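Alkylpurine DNA glycosylase AlkC (Pseudomonas fluorescens, PDB 5VHV) excises alkylated purine bases from DNA, starting base excision repair without flipping the damaged nucleotide out of the helix. Local coordinates at residues A[128-140]-A[166-180]. Numbering follows the deposited sequence. Where two conformers were deposited one is given.
Sequences FQRTLAVMQAWSQ and EVQADPELCASILDH
Glu-166 lies over one face of the Phe-128 ring, its CG 4.2 Å from the ring centroid in a CH-pi contact and its carboxylate stacked 26° from the ring plane. The pair joins helix 128-138 to helix 166-169 in the helical-repeat fold of the AlkC/AlkD family; helix 175-180, after the turn, runs nearly parallel to helix 128-138, 8° apart. A chi1 of 179°, which sets CG opposite the backbone N, points the Phe-128 ring at helix 166-169, and Val-167 CG2 comes within 3.7 Å of its CE1. After the turn at 170-173, Leu-173 CD1 approaches the far end of that ring, 3.8 Å from CZ. Cutting the ring back to an alanine here is likely to leave Val-167 CG2 and Leu-173 CD1 without their aromatic partner and the Glu-166 carboxylate without the surface beneath it. Beyond Cys-174, the N-cap residue, a water accepts from Gln-136 NE2, donates to Leu-173 O and bonds Ser-176 OG, bridging Gln-136 to the turn and the start of helix 175-180. Ile-177 packs its CD1 against Leu-132 CD1 and Met-135 CB, while its side chain crosses that of Gln-136 at about a right angle, CG1 touching CG at 3.9 Å. Finally, His-180 ND1 donates to Ser-139 OG, which itself donates to Gln-136 O at 2.8 Å.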
loop_
_atom_site.group_PDB
_atom_site.type_symbol
_atom_site.label_atom_id
_atom_site.label_comp_id
_atom_site.label_asym_id
_atom_site.label_seq_id
_atom_site.Cartn_x
_atom_site.Cartn_y
_atom_site.Cartn_z
ATOM N N PHE A 128 6.878 20.562 8.568
ATOM C CA PHE A 128 6.410 20.137 7.258
ATOM C C PHE A 128 7.210 20.796 6.134
ATOM O O PHE A 128 7.741 20.104 5.256
ATOM C CB PHE A 128 4.926 20.431 7.074
ATOM C CG PHE A 128 4.445 20.027 5.726
ATOM C CD1 PHE A 128 4.272 18.692 5.434
ATOM C CD2 PHE A 128 4.249 20.965 4.736
ATOM C CE1 PHE A 128 3.872 18.280 4.188
ATOM C CE2 PHE A 128 3.845 20.567 3.463
ATOM C CZ PHE A 128 3.656 19.219 3.191
ATOM N N GLN A 129 7.287 22.129 6.132
ATOM C CA GLN A 129 7.886 22.815 4.979
ATOM C C GLN A 129 9.366 22.468 4.852
ATOM O O GLN A 129 9.862 22.214 3.741
ATOM C CB GLN A 129 7.673 24.336 5.094
ATOM C CG GLN A 129 7.673 25.092 3.775
ATOM C CD GLN A 129 6.490 24.712 2.858
ATOM O OE1 GLN A 129 5.331 24.735 3.271
ATOM N NE2 GLN A 129 6.797 24.343 1.638
ATOM N N ARG A 130 10.081 22.422 5.987
ATOM C CA ARG A 130 11.506 22.102 5.958
ATOM C C ARG A 130 11.736 20.711 5.386
ATOM O O ARG A 130 12.661 20.498 4.591
ATOM C CB ARG A 130 12.097 22.198 7.362
ATOM C CG ARG A 130 13.569 22.594 7.374
ATOM C CD ARG A 130 14.138 22.625 8.794
ATOM N NE ARG A 130 15.507 23.141 8.788
ATOM C CZ ARG A 130 16.267 23.279 9.874
ATOM N NH1 ARG A 130 15.800 22.945 11.084
ATOM N NH2 ARG A 130 17.507 23.735 9.746
ATOM N N THR A 131 10.903 19.754 5.788
ATOM C CA THR A 131 11.068 18.366 5.370
ATOM C C THR A 131 10.612 18.175 3.926
ATOM O O THR A 131 11.236 17.423 3.163
ATOM C CB THR A 131 10.290 17.446 6.323
ATOM O OG1 THR A 131 10.679 17.715 7.685
ATOM C CG2 THR A 131 10.552 15.989 6.025
ATOM N N LEU A 132 9.546 18.878 3.528
ATOM C CA LEU A 132 9.101 18.814 2.140
ATOM C C LEU A 132 10.229 19.196 1.187
ATOM O O LEU A 132 10.427 18.545 0.148
ATOM C CB LEU A 132 7.882 19.724 1.924
ATOM C CG LEU A 132 7.373 19.820 0.474
ATOM C CD1 LEU A 132 6.841 18.482 -0.026
ATOM C CD2 LEU A 132 6.281 20.862 0.378
ATOM N N ALA A 133 10.999 20.230 1.533
ATOM C CA ALA A 133 12.090 20.659 0.655
ATOM C C ALA A 133 13.119 19.552 0.488
ATOM O O ALA A 133 13.642 19.325 -0.612
ATOM C CB ALA A 133 12.754 21.919 1.211
ATOM N N VAL A 134 13.398 18.831 1.569
ATOM C CA VAL A 134 14.328 17.709 1.502
ATOM C C VAL A 134 13.785 16.621 0.602
ATOM O O VAL A 134 14.505 16.061 -0.239
ATOM C CB VAL A 134 14.596 17.183 2.919
ATOM C CG1 VAL A 134 15.354 15.857 2.868
ATOM C CG2 VAL A 134 15.332 18.240 3.708
ATOM N N MET A 135 12.499 16.300 0.766
ATOM C CA MET A 135 11.933 15.231 -0.035
ATOM C C MET A 135 11.860 15.615 -1.511
ATOM O O MET A 135 11.977 14.743 -2.379
ATOM C CB MET A 135 10.577 14.857 0.537
ATOM C CG MET A 135 10.719 14.270 1.946
ATOM S SD MET A 135 9.171 13.877 2.725
ATOM C CE MET A 135 8.893 12.218 2.088
ATOM N N GLN A 136 11.695 16.897 -1.822
ATOM C CA GLN A 136 11.791 17.329 -3.207
ATOM C C GLN A 136 13.181 17.068 -3.767
ATOM O O GLN A 136 13.321 16.603 -4.903
ATOM C CB GLN A 136 11.415 18.809 -3.307
ATOM C CG GLN A 136 9.928 19.017 -3.044
ATOM C CD GLN A 136 9.570 20.463 -2.860
ATOM O OE1 GLN A 136 10.424 21.294 -2.522
ATOM N NE2 GLN A 136 8.301 20.784 -3.079
ATOM N N ALA A 137 14.227 17.336 -2.988
ATOM C CA ALA A 137 15.564 16.993 -3.460
ATOM C C ALA A 137 15.698 15.479 -3.623
ATOM O O ALA A 137 16.250 14.996 -4.622
ATOM C CB ALA A 137 16.625 17.536 -2.502
ATOM N N TRP A 138 15.146 14.711 -2.679
ATOM C CA TRP A 138 15.259 13.260 -2.754
ATOM C C TRP A 138 14.568 12.699 -3.988
ATOM O O TRP A 138 14.975 11.654 -4.503
ATOM C CB TRP A 138 14.671 12.619 -1.501
ATOM C CG TRP A 138 15.521 12.795 -0.264
ATOM C CD1 TRP A 138 16.817 13.234 -0.204
ATOM C CD2 TRP A 138 15.130 12.508 1.075
ATOM N NE1 TRP A 138 17.254 13.229 1.101
ATOM C CE2 TRP A 138 16.242 12.767 1.903
ATOM C CE3 TRP A 138 13.951 12.030 1.657
ATOM C CZ2 TRP A 138 16.187 12.624 3.285
ATOM C CZ3 TRP A 138 13.903 11.872 3.028
ATOM C CH2 TRP A 138 15.031 12.151 3.823
ATOM N N SER A 139 13.510 13.355 -4.464
ATOM C CA SER A 139 12.808 12.860 -5.639
ATOM C C SER A 139 13.657 12.939 -6.899
ATOM O O SER A 139 13.290 12.329 -7.911
ATOM C CB SER A 139 11.501 13.633 -5.840
ATOM O OG SER A 139 11.712 14.925 -6.417
ATOM N N GLN A 140 14.762 13.679 -6.858
ATOM C CA GLN A 140 15.690 13.809 -7.962
ATOM C C GLN A 140 16.997 13.071 -7.707
ATOM O O GLN A 140 17.941 13.212 -8.481
ATOM C CB GLN A 140 15.930 15.295 -8.225
ATOM C CG GLN A 140 14.632 16.041 -8.503
ATOM C CD GLN A 140 14.780 17.530 -8.321
ATOM O OE1 GLN A 140 14.487 18.090 -7.259
ATOM N NE2 GLN A 140 15.251 18.178 -9.355
ATOM N N GLU A 166 -2.107 17.439 6.485
ATOM C CA GLU A 166 -1.724 18.598 5.681
ATOM C C GLU A 166 -1.581 18.221 4.209
ATOM O O GLU A 166 -2.025 18.968 3.321
ATOM C CB GLU A 166 -0.417 19.188 6.248
ATOM C CG GLU A 166 0.061 20.431 5.551
ATOM C CD GLU A 166 1.074 21.234 6.367
ATOM O OE1 GLU A 166 1.617 20.713 7.367
ATOM O OE2 GLU A 166 1.309 22.405 6.003
ATOM N N VAL A 167 -0.980 17.055 3.939
ATOM C CA VAL A 167 -0.870 16.526 2.579
ATOM C C VAL A 167 -2.244 16.149 2.039
ATOM O O VAL A 167 -2.600 16.466 0.898
ATOM C CB VAL A 167 0.083 15.316 2.568
ATOM C CG1 VAL A 167 0.112 14.635 1.205
ATOM C CG2 VAL A 167 1.479 15.752 2.955
ATOM N N GLN A 168 -3.012 15.430 2.843
ATOM C CA GLN A 168 -4.327 14.963 2.432
ATOM C C GLN A 168 -5.210 16.113 1.978
ATOM O O GLN A 168 -5.979 15.976 1.014
ATOM C CB GLN A 168 -4.939 14.213 3.617
ATOM C CG GLN A 168 -6.065 13.307 3.359
ATOM C CD GLN A 168 -6.420 12.563 4.625
ATOM O OE1 GLN A 168 -5.742 12.710 5.659
ATOM N NE2 GLN A 168 -7.471 11.784 4.571
ATOM N N ALA A 169 -5.093 17.270 2.638
ATOM C CA ALA A 169 -5.941 18.420 2.342
ATOM C C ALA A 169 -5.501 19.199 1.114
ATOM O O ALA A 169 -6.300 19.978 0.592
ATOM C CB ALA A 169 -5.973 19.384 3.531
ATOM N N ASP A 170 -4.267 19.028 0.642
ATOM C CA ASP A 170 -3.744 19.869 -0.438
ATOM C C ASP A 170 -2.818 19.072 -1.340
ATOM O O ASP A 170 -1.602 19.016 -1.115
ATOM C CB ASP A 170 -3.013 21.084 0.123
ATOM C CG ASP A 170 -2.572 22.042 -0.954
ATOM O OD1 ASP A 170 -2.837 21.791 -2.147
ATOM O OD2 ASP A 170 -1.953 23.061 -0.603
ATOM N N PRO A 171 -3.354 18.475 -2.408
ATOM C CA PRO A 171 -2.497 17.717 -3.335
ATOM C C PRO A 171 -1.449 18.549 -4.053
ATOM O O PRO A 171 -0.534 17.960 -4.650
ATOM C CB PRO A 171 -3.497 17.128 -4.350
ATOM C CG PRO A 171 -4.827 17.351 -3.805
ATOM C CD PRO A 171 -4.769 18.451 -2.807
ATOM N N GLU A 172 -1.570 19.879 -4.085
ATOM C CA GLU A 172 -0.519 20.654 -4.733
ATOM C C GLU A 172 0.800 20.610 -3.963
ATOM O O GLU A 172 1.842 20.922 -4.548
ATOM C CB GLU A 172 -0.941 22.115 -4.934
ATOM C CG GLU A 172 -2.130 22.297 -5.864
ATOM C CD GLU A 172 -1.898 21.793 -7.285
ATOM O OE1 GLU A 172 -2.900 21.620 -8.017
ATOM O OE2 GLU A 172 -0.732 21.573 -7.689
ATOM N N LEU A 173 0.803 20.223 -2.680
ATOM C CA LEU A 173 2.043 20.327 -1.917
ATOM C C LEU A 173 3.089 19.368 -2.462
ATOM O O LEU A 173 4.246 19.751 -2.676
ATOM C CB LEU A 173 1.798 20.055 -0.430
ATOM C CG LEU A 173 0.887 21.080 0.250
ATOM C CD1 LEU A 173 0.517 20.600 1.637
ATOM C CD2 LEU A 173 1.536 22.460 0.328
ATOM N N CYS A 174 2.698 18.117 -2.681
ATOM C CA CYS A 174 3.592 17.067 -3.158
ATOM C C CYS A 174 3.504 16.854 -4.664
ATOM O O CYS A 174 4.117 15.916 -5.179
ATOM C CB CYS A 174 3.291 15.753 -2.426
ATOM S SG CYS A 174 3.593 15.821 -0.664
ATOM N N ALA A 175 2.768 17.709 -5.390
ATOM C CA ALA A 175 2.553 17.478 -6.813
ATOM C C ALA A 175 3.864 17.387 -7.596
ATOM O O ALA A 175 3.992 16.540 -8.489
ATOM C CB ALA A 175 1.670 18.578 -7.401
ATOM N N SER A 176 4.850 18.248 -7.291
ATOM C CA SER A 176 6.062 18.250 -8.102
ATOM C C SER A 176 6.902 17.002 -7.841
ATOM O O SER A 176 7.615 16.536 -8.738
ATOM C CB SER A 176 6.879 19.524 -7.859
ATOM O OG SER A 176 7.465 19.559 -6.582
ATOM N N ILE A 177 6.825 16.439 -6.637
ATOM C CA ILE A 177 7.478 15.158 -6.389
ATOM C C ILE A 177 6.916 14.107 -7.324
ATOM O O ILE A 177 7.661 13.402 -8.016
ATOM C CB ILE A 177 7.321 14.735 -4.919
ATOM C CG1 ILE A 177 8.182 15.641 -4.042
ATOM C CG2 ILE A 177 7.699 13.247 -4.738
ATOM C CD1 ILE A 177 7.962 15.469 -2.576
ATOM N N LEU A 178 5.583 13.993 -7.370
ATOM C CA LEU A 178 4.996 12.948 -8.186
ATOM C C LEU A 178 5.241 13.218 -9.668
ATOM O O LEU A 178 5.459 12.276 -10.448
ATOM C CB LEU A 178 3.507 12.818 -7.880
ATOM C CG LEU A 178 3.160 12.553 -6.410
ATOM C CD1 LEU A 178 1.650 12.512 -6.231
ATOM C CD2 LEU A 178 3.808 11.294 -5.900
ATOM N N ASP A 179 5.249 14.492 -10.072
ATOM C CA ASP A 179 5.494 14.812 -11.474
ATOM C C ASP A 179 6.893 14.392 -11.899
ATOM O O ASP A 179 7.083 13.911 -13.027
ATOM C CB ASP A 179 5.285 16.313 -11.721
ATOM C CG ASP A 179 5.444 16.696 -13.190
ATOM O OD1 ASP A 179 4.703 16.147 -14.033
ATOM O OD2 ASP A 179 6.311 17.550 -13.476
ATOM N N HIS A 180 7.891 14.591 -11.023
ATOM C CA HIS A 180 9.254 14.194 -11.350
ATOM C C HIS A 180 9.362 12.690 -11.552
ATOM O O HIS A 180 10.269 12.227 -12.249
ATOM C CB HIS A 180 10.242 14.589 -10.257
ATOM C CG HIS A 180 10.488 16.061 -10.134
ATOM N ND1 HIS A 180 10.741 16.669 -8.921
ATOM C CD2 HIS A 180 10.558 17.039 -11.066
ATOM C CE1 HIS A 180 10.936 17.962 -9.110
ATOM N NE2 HIS A 180 10.832 18.212 -10.403
HETATM O O HOH W 1 6.461 18.692 -4.125
#